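Local coordinates for protein restriction endonuclease AspBHI (Azoarcus sp., PDB 4OC8) that is a DNA modification-dependent restriction endonuclease that probably binds modified DNA through its N-terminal domain and cuts it with a C-terminal nuclease domain, at residues R217-P229 and S337-D349. Sequence-based numbering, arbitrary orientation.
Sequences RSLLVRSKAEQLP and SYVDRQAYQEVTD
From Leu219, nearest Thr348, to Gln227, whose CA lies 5.5 Å from Tyr338 CA, the extended chain and short helix of 217-229 run antiparallel to 337-349, passing helix 341-349 and then the loop before it. Val221 covers the helix: its CA sits over one face of the Tyr344 ring, CG1 packs on Arg341 CD, and CG2 lies 3.5 Å from Thr348 OG1. The ring hydroxyl reaches Arg222, whose NE donates to Tyr344 OH in the guanidinium plane (2.8 Å, 167°), the two flat groups nearly perpendicular; NH1 of this buried arginine forms a salt bridge with Asp361. A phenylalanine in place of Tyr344 would still offer its ring to Val221 but would probably leave Arg222 NE without the hydroxyl that accepts its hydrogen bond. Residues 337-349 belong to the PD-(D/E)XK-type nuclease domain, following strand 330-335 of its central sheet, while 217-229 follows helix 199-207 and leads toward helix 232-244. At the other end the Gln227 amide pairs with the backbone of Val339: OE1 accepts from Val339 N (2.7 Å) and NE2 gives to Val339 O (3.2 Å), fixing the amide's rotation. Lys224, with CG anti to its own N (chi1 -175°), lays its extended chain across Tyr338, CG 3.6 Å from the ring centroid in a CH-pi contact. Leu228 CD2 meets Tyr338 CB at 3.8 Å.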
loop_
_atom_site.group_PDB
_atom_site.type_symbol
_atom_site.label_atom_id
_atom_site.label_comp_id
_atom_site.label_asym_id
_atom_site.label_seq_id
_atom_site.Cartn_x
_atom_site.Cartn_y
_atom_site.Cartn_z
ATOM N N ARG A 217 -4.816 15.051 -5.753
ATOM C CA ARG A 217 -5.847 15.892 -5.163
ATOM C C ARG A 217 -5.256 16.887 -4.185
ATOM O O ARG A 217 -4.392 16.541 -3.378
ATOM C CB ARG A 217 -6.898 15.036 -4.450
ATOM C CG ARG A 217 -7.812 14.268 -5.383
ATOM C CD ARG A 217 -8.878 13.493 -4.626
ATOM N NE ARG A 217 -9.682 12.688 -5.541
ATOM C CZ ARG A 217 -9.339 11.476 -5.971
ATOM N NH1 ARG A 217 -8.205 10.922 -5.562
ATOM N NH2 ARG A 217 -10.130 10.818 -6.808
ATOM N N SER A 218 -5.724 18.126 -4.260
ATOM C CA SER A 218 -5.399 19.114 -3.248
ATOM C C SER A 218 -6.067 18.701 -1.939
ATOM O O SER A 218 -7.008 17.905 -1.948
ATOM C CB SER A 218 -5.860 20.504 -3.686
ATOM O OG SER A 218 -6.948 20.423 -4.589
ATOM N N LEU A 219 -5.575 19.229 -0.821
ATOM C CA LEU A 219 -6.071 18.840 0.501
ATOM C C LEU A 219 -7.579 19.047 0.645
ATOM O O LEU A 219 -8.101 20.132 0.382
ATOM C CB LEU A 219 -5.311 19.583 1.601
ATOM C CG LEU A 219 -3.812 19.276 1.641
ATOM C CD1 LEU A 219 -3.107 20.136 2.679
ATOM C CD2 LEU A 219 -3.588 17.797 1.917
ATOM N N LEU A 220 -8.268 17.990 1.061
ATOM C CA LEU A 220 -9.723 17.968 1.047
ATOM C C LEU A 220 -10.315 17.761 2.433
ATOM O O LEU A 220 -9.933 16.836 3.150
ATOM C CB LEU A 220 -10.214 16.855 0.115
ATOM C CG LEU A 220 -11.728 16.655 0.018
ATOM C CD1 LEU A 220 -12.379 17.811 -0.732
ATOM C CD2 LEU A 220 -12.059 15.317 -0.634
ATOM N N VAL A 221 -11.250 18.626 2.807
ATOM C CA VAL A 221 -12.053 18.398 4.001
ATOM C C VAL A 221 -13.483 18.097 3.580
ATOM O O VAL A 221 -14.133 18.915 2.931
ATOM C CB VAL A 221 -12.024 19.599 4.964
ATOM C CG1 VAL A 221 -13.199 19.542 5.931
ATOM C CG2 VAL A 221 -10.706 19.630 5.727
ATOM N N ARG A 222 -13.959 16.909 3.935
ATOM C CA ARG A 222 -15.307 16.496 3.570
ATOM C C ARG A 222 -16.355 17.114 4.487
ATOM O O ARG A 222 -16.070 17.472 5.629
ATOM C CB ARG A 222 -15.432 14.970 3.581
ATOM C CG ARG A 222 -14.936 14.283 2.322
ATOM C CD ARG A 222 -15.182 12.786 2.388
ATOM N NE ARG A 222 -14.280 12.125 3.330
ATOM C CZ ARG A 222 -14.383 10.850 3.691
ATOM N NH1 ARG A 222 -15.355 10.097 3.196
ATOM N NH2 ARG A 222 -13.516 10.328 4.550
ATOM N N SER A 223 -17.573 17.238 3.972
ATOM C CA SER A 223 -18.689 17.735 4.763
ATOM C C SER A 223 -19.400 16.572 5.442
ATOM O O SER A 223 -19.014 15.415 5.283
ATOM C CB SER A 223 -19.674 18.496 3.877
ATOM O OG SER A 223 -20.280 17.628 2.934
ATOM N N LYS A 224 -20.446 16.887 6.196
ATOM C CA LYS A 224 -21.229 15.870 6.874
ATOM C C LYS A 224 -21.947 14.995 5.849
ATOM O O LYS A 224 -21.944 13.765 5.949
ATOM C CB LYS A 224 -22.232 16.537 7.819
ATOM C CG LYS A 224 -23.053 15.592 8.681
ATOM C CD LYS A 224 -24.036 16.384 9.531
ATOM C CE LYS A 224 -25.156 15.516 10.080
ATOM N NZ LYS A 224 -26.281 16.355 10.591
ATOM N N ALA A 225 -22.543 15.636 4.851
ATOM C CA ALA A 225 -23.343 14.929 3.857
ATOM C C ALA A 225 -22.510 13.942 3.054
ATOM O O ALA A 225 -22.987 12.869 2.680
ATOM C CB ALA A 225 -24.020 15.920 2.932
ATOM N N GLU A 226 -21.263 14.314 2.791
ATOM C CA GLU A 226 -20.375 13.494 1.980
ATOM C C GLU A 226 -19.927 12.233 2.716
ATOM O O GLU A 226 -19.724 11.185 2.099
ATOM C CB GLU A 226 -19.161 14.312 1.528
ATOM C CG GLU A 226 -19.500 15.414 0.531
ATOM C CD GLU A 226 -18.332 16.348 0.262
ATOM O OE1 GLU A 226 -17.416 16.424 1.108
ATOM O OE2 GLU A 226 -18.331 17.009 -0.797
ATOM N N GLN A 227 -19.784 12.339 4.033
ATOM C CA GLN A 227 -19.299 11.225 4.844
ATOM C C GLN A 227 -20.411 10.241 5.198
ATOM O O GLN A 227 -20.152 9.060 5.431
ATOM C CB GLN A 227 -18.624 11.741 6.116
ATOM C CG GLN A 227 -17.407 12.611 5.855
ATOM C CD GLN A 227 -16.907 13.312 7.105
ATOM O OE1 GLN A 227 -16.640 12.676 8.122
ATOM N NE2 GLN A 227 -16.788 14.631 7.035
ATOM N N LEU A 228 -21.646 10.732 5.239
ATOM C CA LEU A 228 -22.793 9.886 5.546
ATOM C C LEU A 228 -23.460 9.410 4.258
ATOM O O LEU A 228 -23.374 10.079 3.223
ATOM C CB LEU A 228 -23.803 10.644 6.413
ATOM C CG LEU A 228 -23.285 11.244 7.722
ATOM C CD1 LEU A 228 -24.394 11.999 8.432
ATOM C CD2 LEU A 228 -22.696 10.166 8.626
ATOM N N PRO A 229 -24.120 8.244 4.312
ATOM C CA PRO A 229 -24.823 7.700 3.146
ATOM C C PRO A 229 -25.925 8.635 2.661
ATOM O O PRO A 229 -26.504 9.365 3.464
ATOM C CB PRO A 229 -25.437 6.405 3.685
ATOM C CG PRO A 229 -24.571 6.026 4.826
ATOM C CD PRO A 229 -24.156 7.316 5.454
ATOM N N SER A 337 -20.250 6.831 11.750
ATOM C CA SER A 337 -20.757 8.192 11.675
ATOM C C SER A 337 -19.806 9.052 10.856
ATOM O O SER A 337 -19.056 8.539 10.030
ATOM C CB SER A 337 -20.900 8.770 13.078
ATOM O OG SER A 337 -21.258 10.136 13.034
ATOM N N TYR A 338 -19.839 10.361 11.090
ATOM C CA TYR A 338 -18.963 11.289 10.381
ATOM C C TYR A 338 -18.001 11.996 11.334
ATOM O O TYR A 338 -18.219 12.030 12.544
ATOM C CB TYR A 338 -19.791 12.327 9.631
ATOM C CG TYR A 338 -20.342 13.431 10.513
ATOM C CD1 TYR A 338 -21.416 13.197 11.365
ATOM C CD2 TYR A 338 -19.796 14.709 10.484
ATOM C CE1 TYR A 338 -21.924 14.202 12.170
ATOM C CE2 TYR A 338 -20.299 15.717 11.282
ATOM C CZ TYR A 338 -21.364 15.462 12.121
ATOM O OH TYR A 338 -21.858 16.470 12.919
ATOM N N VAL A 339 -16.931 12.552 10.775
ATOM C CA VAL A 339 -15.983 13.360 11.533
ATOM C C VAL A 339 -16.291 14.841 11.318
ATOM O O VAL A 339 -16.391 15.291 10.176
ATOM C CB VAL A 339 -14.542 13.082 11.083
ATOM C CG1 VAL A 339 -13.568 13.948 11.858
ATOM C CG2 VAL A 339 -14.212 11.613 11.255
ATOM N N ASP A 340 -16.437 15.598 12.405
ATOM C CA ASP A 340 -16.851 17.000 12.296
ATOM C C ASP A 340 -15.804 17.899 11.645
ATOM O O ASP A 340 -14.668 17.480 11.418
ATOM C CB ASP A 340 -17.317 17.579 13.646
ATOM C CG ASP A 340 -16.177 17.800 14.646
ATOM O OD1 ASP A 340 -14.986 17.806 14.265
ATOM O OD2 ASP A 340 -16.488 17.990 15.842
ATOM N N ARG A 341 -16.198 19.143 11.382
ATOM C CA ARG A 341 -15.345 20.115 10.703
ATOM C C ARG A 341 -14.015 20.356 11.420
ATOM O O ARG A 341 -12.956 20.233 10.812
ATOM C CB ARG A 341 -16.100 21.436 10.501
ATOM C CG ARG A 341 -15.351 22.484 9.681
ATOM C CD ARG A 341 -14.910 21.935 8.330
ATOM N NE ARG A 341 -16.039 21.531 7.496
ATOM C CZ ARG A 341 -16.547 22.268 6.512
ATOM N NH1 ARG A 341 -16.023 23.455 6.235
ATOM N NH2 ARG A 341 -17.576 21.816 5.804
ATOM N N GLN A 342 -14.067 20.683 12.707
ATOM C CA GLN A 342 -12.856 20.991 13.464
ATOM C C GLN A 342 -11.813 19.868 13.422
ATOM O O GLN A 342 -10.631 20.118 13.171
ATOM C CB GLN A 342 -13.195 21.345 14.913
ATOM C CG GLN A 342 -11.995 21.808 15.735
ATOM C CD GLN A 342 -12.346 22.095 17.188
ATOM O OE1 GLN A 342 -13.496 21.941 17.607
ATOM N NE2 GLN A 342 -11.349 22.511 17.967
ATOM N N ALA A 343 -12.253 18.634 13.652
ATOM C CA ALA A 343 -11.342 17.490 13.701
ATOM C C ALA A 343 -10.723 17.173 12.338
ATOM O O ALA A 343 -9.518 16.922 12.236
ATOM C CB ALA A 343 -12.053 16.266 14.266
ATOM N N TYR A 344 -11.557 17.183 11.300
ATOM C CA TYR A 344 -11.106 16.961 9.932
ATOM C C TYR A 344 -10.070 18.009 9.559
ATOM O O TYR A 344 -8.991 17.687 9.059
ATOM C CB TYR A 344 -12.290 17.050 8.968
ATOM C CG TYR A 344 -12.247 16.061 7.822
ATOM C CD1 TYR A 344 -11.082 15.848 7.097
ATOM C CD2 TYR A 344 -13.376 15.331 7.475
ATOM C CE1 TYR A 344 -11.049 14.935 6.049
ATOM C CE2 TYR A 344 -13.352 14.418 6.435
ATOM C CZ TYR A 344 -12.190 14.221 5.725
ATOM O OH TYR A 344 -12.177 13.309 4.691
ATOM N N GLN A 345 -10.413 19.268 9.819
ATOM C CA GLN A 345 -9.540 20.397 9.529
ATOM C C GLN A 345 -8.204 20.235 10.241
ATOM O O GLN A 345 -7.150 20.432 9.640
ATOM C CB GLN A 345 -10.203 21.711 9.952
ATOM C CG GLN A 345 -9.567 22.962 9.359
ATOM C CD GLN A 345 -9.950 23.187 7.901
ATOM O OE1 GLN A 345 -11.131 23.159 7.544
ATOM N NE2 GLN A 345 -8.948 23.410 7.052
ATOM N N GLU A 346 -8.253 19.870 11.518
ATOM C CA GLU A 346 -7.039 19.675 12.302
ATOM C C GLU A 346 -6.171 18.584 11.685
ATOM O O GLU A 346 -4.956 18.752 11.528
ATOM C CB GLU A 346 -7.390 19.333 13.751
ATOM C CG GLU A 346 -6.194 19.011 14.637
ATOM C CD GLU A 346 -6.543 19.021 16.117
ATOM O OE1 GLU A 346 -7.109 20.033 16.586
ATOM O OE2 GLU A 346 -6.256 18.019 16.809
ATOM N N VAL A 347 -6.807 17.478 11.314
ATOM C CA VAL A 347 -6.094 16.336 10.746
ATOM C C VAL A 347 -5.435 16.644 9.398
ATOM O O VAL A 347 -4.265 16.314 9.190
ATOM C CB VAL A 347 -7.013 15.097 10.630
ATOM C CG1 VAL A 347 -6.377 14.027 9.759
ATOM C CG2 VAL A 347 -7.313 14.550 12.007
ATOM N N THR A 348 -6.170 17.279 8.490
ATOM C CA THR A 348 -5.607 17.608 7.179
ATOM C C THR A 348 -4.541 18.699 7.275
ATOM O O THR A 348 -3.512 18.631 6.603
ATOM C CB THR A 348 -6.688 18.020 6.144
ATOM O OG1 THR A 348 -7.295 19.256 6.535
ATOM C CG2 THR A 348 -7.757 16.941 6.013
ATOM N N ASP A 349 -4.783 19.697 8.119
ATOM C CA ASP A 349 -3.852 20.813 8.259
ATOM C C ASP A 349 -2.539 20.413 8.932
ATOM O O ASP A 349 -1.464 20.720 8.422
ATOM C CB ASP A 349 -4.502 21.986 8.999
ATOM C CG ASP A 349 -5.508 22.739 8.138
ATOM O OD1 ASP A 349 -5.989 22.171 7.131
ATOM O OD2 ASP A 349 -5.821 23.902 8.471
#